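Local coordinates for protein ACDH-11, isoform b (PDB 4Y9J) that belongs to the acyl-CoA dehydrogenase family and binds flavin-adenine dinucleotide together with the ligand UCC in a largely helical fold, at residues Thr315-Tyr326 with Leu435-Glu446. Numbering follows the deposited sequence.
Sequences TRIHNAVASLGY and LLRDAQVTPIWE. With UCC (S-{(3S,5R,9R)-1-[(2R,3S,4R,5R)-5-(6-amino-9H-purin-9-yl)-4-hydroxy-3-(phosphonooxy)tetrahydrofuran-2-yl]-3,5,9-trihydroxy-8,8-dimethyl-3,5-dioxido-10,14-dioxo-2,4,6-trioxa-11,15-diaza-3lambda~5~,5lambda~5~-diphosphaheptadecan-17-yl} undecanethioate), chain F.
Asn-319 meets Thr-442 and Trp-445 with both ends of its amide. Its ND2 donates to Thr-442 O (2.9 Å, N-H...O angle 150°), tilted from the carbonyl plane, while its OD1 lies at the indole edge, in the ring plane, 2.8 Å from Trp-445 NE1. That second bond is weak and bent, but two partners at opposite ends of the amide fix its flip. With chi1 at -172°, Asn-319 extends its amide away from its own backbone N and in between Thr-442 O and the indole. Beside it, Ser-323 OG comes within 2.8 Å of Thr-442 OG1, which in turn donates to Ala-439 O in the carbonyl plane and so ties itself to the turn at 439-442.

The most extensive packing is around Tyr-326, which buries 118 Å². One ring face lies under Leu-435 O and Ala-439 N, and its CD1 touches Leu-435 CD2 at 3.7 Å. The segments of helices 304-338 and 432-439 run nearly antiparallel (157°) with axes 10.0 Å apart, within the C-terminal helical domain of the acyl-CoA dehydrogenase fold. At the phenol end Tyr-326 OH still meets Asp-438 CB, and one water in the ring plane bridges it to Asp-438 OD2; the carboxylate also accepts from Thr-280 and Gln-282.

All touching residues are buried, so the contrast is with a ligand end: toward Glu-446, UCC takes over some of the partners. In the modelled conformer, one of two, Arg-316 NE bonds weakly to Glu-446 O, whereas NH2 donates fairly straight to UCC OP1 (2.7 Å) and OP2. Glu-446 N donates to UCC OA1. The Trp-445 indole is sandwiched between UCC CA3, 3.3 Å above one face near the rim, and Val-441 CG2 over the centre of the other; flavin-adenine dinucleotide also touches this tryptophan.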
ATOM      1  N   THR B 315       9.409  25.520 -22.656  1.00 34.71           N
ATOM      2  CA  THR B 315       8.750  24.417 -22.099  1.00 37.09           C
ATOM      3  C   THR B 315       7.552  24.016 -22.977  1.00 34.48           C
ATOM      4  O   THR B 315       7.237  22.824 -23.069  1.00 33.78           O
ATOM      5  CB  THR B 315       8.238  24.588 -20.612  1.00 36.01           C
ATOM      6  OG1 THR B 315       7.309  25.686 -20.521  1.00 34.71           O
ATOM      7  CG2 THR B 315       9.410  24.792 -19.614  1.00 38.49           C
ATOM      8  N   ARG B 316       6.912  24.989 -23.583  1.00 37.78           N
ATOM      9  CA  ARG B 316       5.781  24.728 -24.512  0.50 37.29           C
ATOM     10  C   ARG B 316       6.247  23.909 -25.751  1.00 36.86           C
ATOM     11  O   ARG B 316       5.597  22.967 -26.149  1.00 36.76           O
ATOM     12  CB  ARG B 316       5.074  26.068 -24.871  0.50 35.94           C
ATOM     13  CG  ARG B 316       4.318  26.552 -23.626  0.50 34.09           C
ATOM     14  CD  ARG B 316       3.601  27.903 -23.715  0.50 31.76           C
ATOM     15  NE  ARG B 316       3.005  28.241 -22.444  0.50 27.55           N
ATOM     16  CZ  ARG B 316       2.549  29.436 -22.154  0.50 27.48           C
ATOM     17  NH1 ARG B 316       2.703  30.401 -22.993  0.50 30.10           N
ATOM     18  NH2 ARG B 316       2.000  29.714 -21.007  0.50 27.32           N
ATOM     19  N   ILE B 317       7.448  24.152 -26.281  1.00 37.06           N
ATOM     20  CA  ILE B 317       8.010  23.272 -27.354  1.00 35.22           C
ATOM     21  C   ILE B 317       8.292  21.798 -26.838  1.00 35.30           C
ATOM     22  O   ILE B 317       8.014  20.790 -27.514  1.00 32.76           O
ATOM     23  CB  ILE B 317       9.277  23.856 -27.933  1.00 40.60           C
ATOM     24  CG1 ILE B 317       8.941  25.202 -28.646  1.00 42.95           C
ATOM     25  CG2 ILE B 317       9.992  22.873 -28.857  1.00 38.53           C
ATOM     26  CD1 ILE B 317      10.070  25.798 -29.406  1.00 53.06           C
ATOM     27  N   HIS B 318       8.933  21.704 -25.687  1.00 32.38           N
ATOM     28  CA  HIS B 318       9.133  20.406 -25.031  1.00 32.98           C
ATOM     29  C   HIS B 318       7.785  19.717 -24.814  1.00 30.73           C
ATOM     30  O   HIS B 318       7.680  18.500 -24.928  1.00 31.33           O
ATOM     31  CB  HIS B 318       9.805  20.563 -23.673  1.00 31.28           C
ATOM     32  CG  HIS B 318      11.297  20.633 -23.697  1.00 32.99           C
ATOM     33  ND1 HIS B 318      12.014  21.728 -24.137  1.00 39.12           N
ATOM     34  CD2 HIS B 318      12.217  19.757 -23.256  1.00 30.67           C
ATOM     35  CE1 HIS B 318      13.301  21.514 -23.971  1.00 33.30           C
ATOM     36  NE2 HIS B 318      13.443  20.322 -23.454  1.00 36.16           N
ATOM     37  N   ASN B 319       6.768  20.473 -24.433  1.00 31.06           N
ATOM     38  CA  ASN B 319       5.462  19.845 -24.173  1.00 29.95           C
ATOM     39  C   ASN B 319       4.901  19.285 -25.489  1.00 31.72           C
ATOM     40  O   ASN B 319       4.318  18.223 -25.496  1.00 30.44           O
ATOM     41  CB  ASN B 319       4.496  20.844 -23.555  1.00 30.67           C
ATOM     42  CG  ASN B 319       3.228  20.205 -23.094  1.00 33.11           C
ATOM     43  OD1 ASN B 319       3.160  19.597 -22.028  1.00 36.21           O
ATOM     44  ND2 ASN B 319       2.197  20.313 -23.924  1.00 32.14           N
ATOM     45  N   ALA B 320       5.100  19.979 -26.596  1.00 30.67           N
ATOM     46  CA  ALA B 320       4.677  19.459 -27.872  1.00 31.77           C
ATOM     47  C   ALA B 320       5.407  18.189 -28.272  1.00 32.16           C
ATOM     48  O   ALA B 320       4.840  17.284 -28.885  1.00 31.02           O
ATOM     49  CB  ALA B 320       4.818  20.530 -28.952  1.00 34.58           C
ATOM     50  N   VAL B 321       6.706  18.174 -27.971  1.00 32.11           N
ATOM     51  CA  VAL B 321       7.549  16.987 -28.135  1.00 31.76           C
ATOM     52  C   VAL B 321       6.921  15.773 -27.403  1.00 30.58           C
ATOM     53  O   VAL B 321       6.850  14.691 -27.963  1.00 31.21           O
ATOM     54  CB  VAL B 321       8.965  17.197 -27.641  1.00 31.93           C
ATOM     55  CG1 VAL B 321       9.710  15.868 -27.598  1.00 32.71           C
ATOM     56  CG2 VAL B 321       9.724  18.156 -28.517  1.00 35.64           C
ATOM     57  N   ALA B 322       6.458  16.000 -26.188  1.00 29.91           N
ATOM     58  CA  ALA B 322       5.858  14.971 -25.358  1.00 29.91           C
ATOM     59  C   ALA B 322       4.527  14.503 -25.959  1.00 30.79           C
ATOM     60  O   ALA B 322       4.321  13.313 -26.083  1.00 30.51           O
ATOM     61  CB  ALA B 322       5.612  15.501 -23.984  1.00 30.92           C
ATOM     62  N   SER B 323       3.675  15.438 -26.384  1.00 28.73           N
ATOM     63  CA  SER B 323       2.425  15.081 -27.021  1.00 28.77           C
ATOM     64  C   SER B 323       2.681  14.172 -28.218  1.00 31.65           C
ATOM     65  O   SER B 323       2.041  13.137 -28.398  1.00 32.28           O
ATOM     66  CB  SER B 323       1.681  16.350 -27.464  1.00 29.05           C
ATOM     67  OG  SER B 323       1.214  17.087 -26.371  1.00 29.25           O
ATOM     68  N   LEU B 324       3.602  14.567 -29.059  1.00 31.23           N
ATOM     69  CA  LEU B 324       3.913  13.868 -30.275  1.00 33.76           C
ATOM     70  C   LEU B 324       4.609  12.549 -29.977  1.00 32.34           C
ATOM     71  O   LEU B 324       4.405  11.573 -30.709  1.00 33.09           O
ATOM     72  CB  LEU B 324       4.764  14.743 -31.202  1.00 34.79           C
ATOM     73  CG  LEU B 324       3.925  15.872 -31.837  1.00 39.80           C
ATOM     74  CD1 LEU B 324       4.769  16.974 -32.379  1.00 42.74           C
ATOM     75  CD2 LEU B 324       3.006  15.323 -32.904  1.00 43.40           C
ATOM     76  N   GLY B 325       5.422  12.542 -28.932  1.00 31.24           N
ATOM     77  CA  GLY B 325       6.057  11.320 -28.463  1.00 31.68           C
ATOM     78  C   GLY B 325       5.041  10.212 -28.074  1.00 30.21           C
ATOM     79  O   GLY B 325       5.187   9.044 -28.522  1.00 30.60           O
ATOM     80  N   TYR B 326       3.995  10.608 -27.382  1.00 29.88           N
ATOM     81  CA  TYR B 326       2.920   9.670 -26.988  1.00 30.69           C
ATOM     82  C   TYR B 326       2.108   9.189 -28.196  1.00 31.52           C
ATOM     83  O   TYR B 326       1.771   7.997 -28.291  1.00 30.25           O
ATOM     84  CB  TYR B 326       2.003  10.286 -25.948  1.00 31.12           C
ATOM     85  CG  TYR B 326       2.707  10.548 -24.631  1.00 30.35           C
ATOM     86  CD1 TYR B 326       3.371   9.550 -23.983  1.00 29.29           C
ATOM     87  CD2 TYR B 326       2.703  11.806 -24.035  1.00 29.45           C
ATOM     88  CE1 TYR B 326       4.023   9.776 -22.783  1.00 30.40           C
ATOM     89  CE2 TYR B 326       3.331  12.031 -22.822  1.00 29.72           C
ATOM     90  CZ  TYR B 326       3.999  11.007 -22.212  1.00 29.23           C
ATOM     91  OH  TYR B 326       4.728  11.160 -21.051  1.00 29.79           O
ATOM     92  N   LEU B 435       0.608   5.664 -21.177  1.00 25.68           N
ATOM     93  CA  LEU B 435       0.692   6.560 -22.307  1.00 27.56           C
ATOM     94  C   LEU B 435      -0.508   7.467 -22.343  1.00 28.70           C
ATOM     95  O   LEU B 435      -0.349   8.680 -22.609  1.00 26.84           O
ATOM     96  CB  LEU B 435       0.809   5.803 -23.637  1.00 26.53           C
ATOM     97  CG  LEU B 435       2.064   4.926 -23.754  1.00 27.20           C
ATOM     98  CD1 LEU B 435       1.901   4.067 -24.979  1.00 29.80           C
ATOM     99  CD2 LEU B 435       3.295   5.820 -23.851  1.00 33.14           C
ATOM    100  N   LEU B 436      -1.705   6.953 -22.055  1.00 26.10           N
ATOM    101  CA  LEU B 436      -2.915   7.789 -22.088  1.00 25.21           C
ATOM    102  C   LEU B 436      -2.966   8.766 -20.885  1.00 25.79           C
ATOM    103  O   LEU B 436      -3.220   9.985 -21.046  1.00 25.05           O
ATOM    104  CB  LEU B 436      -4.170   6.934 -22.050  1.00 26.35           C
ATOM    105  CG  LEU B 436      -5.488   7.652 -22.082  1.00 28.86           C
ATOM    106  CD1 LEU B 436      -5.740   8.345 -23.399  1.00 28.71           C
ATOM    107  CD2 LEU B 436      -6.590   6.672 -21.789  1.00 32.54           C
ATOM    108  N   ARG B 437      -2.721   8.234 -19.677  1.00 24.06           N
ATOM    109  CA  ARG B 437      -2.778   9.023 -18.446  1.00 23.76           C
ATOM    110  C   ARG B 437      -1.753  10.209 -18.525  1.00 23.02           C
ATOM    111  O   ARG B 437      -2.059  11.353 -18.146  1.00 25.13           O
ATOM    112  CB  ARG B 437      -2.552   8.116 -17.237  1.00 24.81           C
ATOM    113  CG  ARG B 437      -3.732   7.113 -17.031  1.00 24.95           C
ATOM    114  CD  ARG B 437      -3.621   6.457 -15.688  1.00 26.27           C
ATOM    115  NE  ARG B 437      -2.545   5.514 -15.631  1.00 23.89           N
ATOM    116  CZ  ARG B 437      -1.335   5.718 -15.172  1.00 26.00           C
ATOM    117  NH1 ARG B 437      -0.982   6.872 -14.619  1.00 24.32           N
ATOM    118  NH2 ARG B 437      -0.489   4.690 -15.182  1.00 27.01           N
ATOM    119  N   ASP B 438      -0.552   9.895 -18.962  1.00 23.92           N
ATOM    120  CA  ASP B 438       0.519  10.856 -19.163  1.00 26.23           C
ATOM    121  C   ASP B 438       0.255  11.882 -20.298  1.00 26.52           C
ATOM    122  O   ASP B 438       0.443  13.082 -20.110  1.00 28.33           O
ATOM    123  CB  ASP B 438       1.882  10.159 -19.302  1.00 25.05           C
ATOM    124  CG  ASP B 438       2.353   9.423 -17.959  1.00 28.48           C
ATOM    125  OD1 ASP B 438       1.631   9.415 -16.893  1.00 28.69           O
ATOM    126  OD2 ASP B 438       3.511   8.841 -17.946  1.00 27.90           O
ATOM    127  N   ALA B 439      -0.245  11.406 -21.437  1.00 25.66           N
ATOM    128  CA  ALA B 439      -0.593  12.280 -22.554  1.00 28.91           C
ATOM    129  C   ALA B 439      -1.645  13.324 -22.130  1.00 26.99           C
ATOM    130  O   ALA B 439      -1.642  14.435 -22.637  1.00 26.82           O
ATOM    131  CB  ALA B 439      -1.136  11.454 -23.729  1.00 30.84           C
ATOM    132  N   GLN B 440      -2.522  12.976 -21.181  1.00 24.45           N
ATOM    133  CA  GLN B 440      -3.529  13.883 -20.664  1.00 25.59           C
ATOM    134  C   GLN B 440      -2.959  15.091 -19.903  1.00 24.54           C
ATOM    135  O   GLN B 440      -3.646  16.092 -19.741  1.00 27.06           O
ATOM    136  CB  GLN B 440      -4.593  13.098 -19.868  1.00 23.78           C
ATOM    137  CG  GLN B 440      -5.656  13.899 -19.167  1.00 23.42           C
ATOM    138  CD  GLN B 440      -6.570  14.633 -20.164  1.00 25.98           C
ATOM    139  OE1 GLN B 440      -6.321  15.835 -20.497  1.00 28.70           O
ATOM    140  NE2 GLN B 440      -7.503  13.949 -20.692  1.00 22.25           N
ATOM    141  N   VAL B 441      -1.718  15.016 -19.405  1.00 25.89           N
ATOM    142  CA  VAL B 441      -1.135  16.224 -18.828  1.00 25.35           C
ATOM    143  C   VAL B 441      -0.896  17.364 -19.893  1.00 26.00           C
ATOM    144  O   VAL B 441      -0.928  18.556 -19.580  1.00 25.04           O
ATOM    145  CB  VAL B 441       0.171  15.939 -18.070  1.00 25.14           C
ATOM    146  CG1 VAL B 441       1.377  15.886 -18.972  1.00 25.73           C
ATOM    147  CG2 VAL B 441       0.319  17.000 -16.972  1.00 26.93           C
ATOM    148  N   THR B 442      -0.644  16.920 -21.108  1.00 24.88           N
ATOM    149  CA  THR B 442      -0.070  17.805 -22.145  1.00 26.80           C
ATOM    150  C   THR B 442      -1.007  18.962 -22.605  1.00 30.89           C
ATOM    151  O   THR B 442      -0.492  20.017 -22.882  1.00 29.73           O
ATOM    152  CB  THR B 442       0.577  17.067 -23.323  1.00 26.75           C
ATOM    153  OG1 THR B 442      -0.375  16.370 -24.145  1.00 28.11           O
ATOM    154  CG2 THR B 442       1.623  16.105 -22.885  1.00 26.19           C
ATOM    155  N   PRO B 443      -2.332  18.772 -22.654  1.00 26.14           N
ATOM    156  CA  PRO B 443      -3.172  19.959 -22.931  1.00 28.37           C
ATOM    157  C   PRO B 443      -3.465  20.826 -21.751  1.00 26.94           C
ATOM    158  O   PRO B 443      -4.146  21.862 -21.953  1.00 29.83           O
ATOM    159  CB  PRO B 443      -4.487  19.330 -23.456  1.00 28.32           C
ATOM    160  CG  PRO B 443      -4.527  18.038 -22.673  1.00 27.70           C
ATOM    161  CD  PRO B 443      -3.145  17.526 -22.749  1.00 27.75           C
ATOM    162  N   ILE B 444      -2.949  20.480 -20.552  1.00 28.14           N
ATOM    163  CA  ILE B 444      -3.315  21.182 -19.310  1.00 28.07           C
ATOM    164  C   ILE B 444      -2.199  22.101 -18.814  1.00 28.24           C
ATOM    165  O   ILE B 444      -2.387  23.346 -18.641  1.00 30.69           O
ATOM    166  CB  ILE B 444      -3.792  20.208 -18.233  1.00 29.24           C
ATOM    167  CG1 ILE B 444      -5.088  19.505 -18.696  1.00 29.36           C
ATOM    168  CG2 ILE B 444      -4.067  20.955 -16.926  1.00 31.15           C
ATOM    169  CD1 ILE B 444      -5.543  18.371 -17.767  1.00 29.74           C
ATOM    170  N   TRP B 445      -1.041  21.530 -18.598  1.00 28.50           N
ATOM    171  CA  TRP B 445       0.032  22.329 -18.048  1.00 29.54           C
ATOM    172  C   TRP B 445       0.774  23.139 -19.089  1.00 30.66           C
ATOM    173  O   TRP B 445       0.631  22.897 -20.267  1.00 31.05           O
ATOM    174  CB  TRP B 445       0.976  21.477 -17.188  1.00 27.50           C
ATOM    175  CG  TRP B 445       1.845  20.427 -17.837  1.00 28.03           C
ATOM    176  CD1 TRP B 445       2.078  20.185 -19.183  1.00 26.41           C
ATOM    177  CD2 TRP B 445       2.667  19.521 -17.120  1.00 27.72           C
ATOM    178  NE1 TRP B 445       2.907  19.147 -19.313  1.00 29.89           N
ATOM    179  CE2 TRP B 445       3.342  18.745 -18.066  1.00 28.23           C
ATOM    180  CE3 TRP B 445       2.906  19.306 -15.728  1.00 28.51           C
ATOM    181  CZ2 TRP B 445       4.249  17.721 -17.685  1.00 28.47           C
ATOM    182  CZ3 TRP B 445       3.797  18.309 -15.357  1.00 28.80           C
ATOM    183  CH2 TRP B 445       4.417  17.496 -16.335  1.00 29.66           C
ATOM    184  N   GLU B 446       1.516  24.137 -18.598  1.00 30.76           N
ATOM    185  CA  GLU B 446       2.159  25.152 -19.424  1.00 30.70           C
ATOM    186  C   GLU B 446       1.124  25.830 -20.345  1.00 33.04           C
ATOM    187  O   GLU B 446       1.479  26.288 -21.421  1.00 32.67           O
ATOM    188  CB  GLU B 446       3.301  24.577 -20.265  1.00 32.98           C
ATOM    189  CG  GLU B 446       4.451  23.988 -19.404  1.00 37.96           C
ATOM    190  CD  GLU B 446       5.309  25.016 -18.607  1.00 41.77           C
ATOM    191  OE1 GLU B 446       5.099  26.247 -18.663  1.00 40.25           O
ATOM    192  OE2 GLU B 446       6.239  24.542 -17.895  1.00 42.22           O
TER
HETATM  193  OA1 UCC F 702       2.740  24.071 -15.768  1.00 45.76           O
HETATM  194  CA1 UCC F 702       3.961  24.279 -15.403  1.00 48.78           C
HETATM  195  CA2 UCC F 702       5.103  23.266 -15.258  1.00 47.78           C
HETATM  196  CA3 UCC F 702       4.984  21.917 -15.896  1.00 52.51           C
HETATM  197  CA4 UCC F 702       6.329  21.464 -16.556  1.00 53.68           C
HETATM  198  CA5 UCC F 702       6.163  21.436 -18.082  1.00 50.35           C
HETATM  199  CA6 UCC F 702       6.798  20.229 -18.678  1.00 48.77           C
HETATM  200  CA7 UCC F 702       6.638  20.196 -20.190  1.00 47.43           C
HETATM  201  CA8 UCC F 702       7.510  19.032 -20.442  1.00 49.55           C
HETATM  202  CA9 UCC F 702       7.091  17.975 -21.312  1.00 52.31           C
HETATM  203  C10 UCC F 702       6.888  16.692 -20.642  1.00 54.84           C
HETATM  204  C11 UCC F 702       5.402  16.460 -20.876  1.00 57.20           C
HETATM  205  S   UCC F 702       4.598  25.755 -14.940  1.00 46.45           S
HETATM  206  CP1 UCC F 702       3.270  27.018 -15.011  1.00 49.37           C
HETATM  207  CP2 UCC F 702       2.683  27.251 -16.369  1.00 48.53           C
HETATM  208  NP1 UCC F 702       1.837  28.462 -16.418  1.00 48.66           N
HETATM  209  CP3 UCC F 702       1.506  28.929 -17.623  1.00 47.18           C
HETATM  210  OP1 UCC F 702       1.754  28.355 -18.683  1.00 43.37           O
HETATM  211  CP4 UCC F 702       0.843  30.291 -17.665  1.00 47.30           C
HETATM  212  CP5 UCC F 702      -0.447  30.198 -18.494  1.00 47.06           C
HETATM  213  NP2 UCC F 702      -0.871  31.588 -18.613  1.00 47.68           N
HETATM  214  CP6 UCC F 702      -0.408  32.442 -19.525  1.00 48.76           C
HETATM  215  OP2 UCC F 702       0.343  32.117 -20.434  1.00 50.21           O
HETATM  216  CP8 UCC F 702      -0.987  33.839 -19.431  1.00 48.73           C
HETATM  217  OP3 UCC F 702      -1.348  34.286 -20.773  1.00 47.48           O
HETATM  218  CPB UCC F 702      -0.047  34.928 -18.972  1.00 52.98           C
HETATM  219  CP7 UCC F 702       1.383  34.970 -19.534  1.00 51.17           C
HETATM  220  CP9 UCC F 702       0.437  34.317 -17.586  1.00 49.45           C
HETATM  221  CPA UCC F 702      -0.746  36.144 -18.325  1.00 52.75           C
HETATM  222  O7  UCC F 702       0.252  37.091 -17.867  1.00 54.11           O
HETATM  223  P2  UCC F 702      -0.152  38.643 -17.638  1.00 53.12           P
HETATM  224  O21 UCC F 702       1.041  39.417 -17.099  1.00 56.52           O
HETATM  225  O22 UCC F 702      -1.541  38.632 -16.984  1.00 49.94           O
HETATM  226  O6  UCC F 702      -0.460  39.062 -19.180  1.00 52.88           O
HETATM  227  P1  UCC F 702       0.276  40.144 -20.088  1.00 58.34           P
HETATM  228  O11 UCC F 702       0.203  41.550 -19.512  1.00 58.05           O
HETATM  229  O12 UCC F 702      -0.303  39.873 -21.444  1.00 54.95           O
HETATM  230  O5' UCC F 702       1.839  39.562 -20.014  1.00 57.41           O
HETATM  231  C5' UCC F 702       2.893  40.382 -19.454  1.00 58.17           C
HETATM  232  C4' UCC F 702       4.085  40.516 -20.422  1.00 58.34           C
HETATM  233  C3' UCC F 702       3.667  41.174 -21.734  1.00 58.54           C
HETATM  234  O3' UCC F 702       4.809  41.869 -22.166  1.00 61.18           O
HETATM  235  P3  UCC F 702       4.845  43.444 -22.285  1.00 65.39           P
HETATM  236  O33 UCC F 702       6.286  43.698 -22.668  1.00 61.86           O
HETATM  237  O32 UCC F 702       4.629  43.935 -20.873  1.00 64.77           O
HETATM  238  O31 UCC F 702       3.752  43.767 -23.334  1.00 65.76           O
HETATM  239  C2' UCC F 702       3.383  40.036 -22.705  1.00 56.60           C
HETATM  240  O2' UCC F 702       3.694  40.307 -24.070  1.00 55.96           O
HETATM  241  O4' UCC F 702       4.580  39.206 -20.770  1.00 55.50           O
HETATM  242  C1' UCC F 702       4.417  39.035 -22.172  1.00 57.70           C
HETATM  243  N9  UCC F 702       4.159  37.623 -22.488  1.00 55.89           N
HETATM  244  C4  UCC F 702       4.892  36.955 -23.372  1.00 54.64           C
HETATM  245  N3  UCC F 702       5.990  37.224 -24.117  1.00 52.38           N
HETATM  246  C8  UCC F 702       3.151  36.857 -22.009  1.00 55.36           C
HETATM  247  N7  UCC F 702       3.246  35.632 -22.558  1.00 55.90           N
HETATM  248  C5  UCC F 702       4.304  35.618 -23.400  1.00 53.88           C
HETATM  249  C6  UCC F 702       4.990  34.615 -24.258  1.00 55.36           C
HETATM  250  N6  UCC F 702       4.494  33.353 -24.326  1.00 55.29           N
HETATM  251  N1  UCC F 702       6.060  35.033 -25.007  1.00 54.55           N
HETATM  252  C2  UCC F 702       6.529  36.295 -24.927  1.00 53.38           C
HETATM  253  O   HOH W   1       5.202   8.787 -19.902  1.00 31.81           O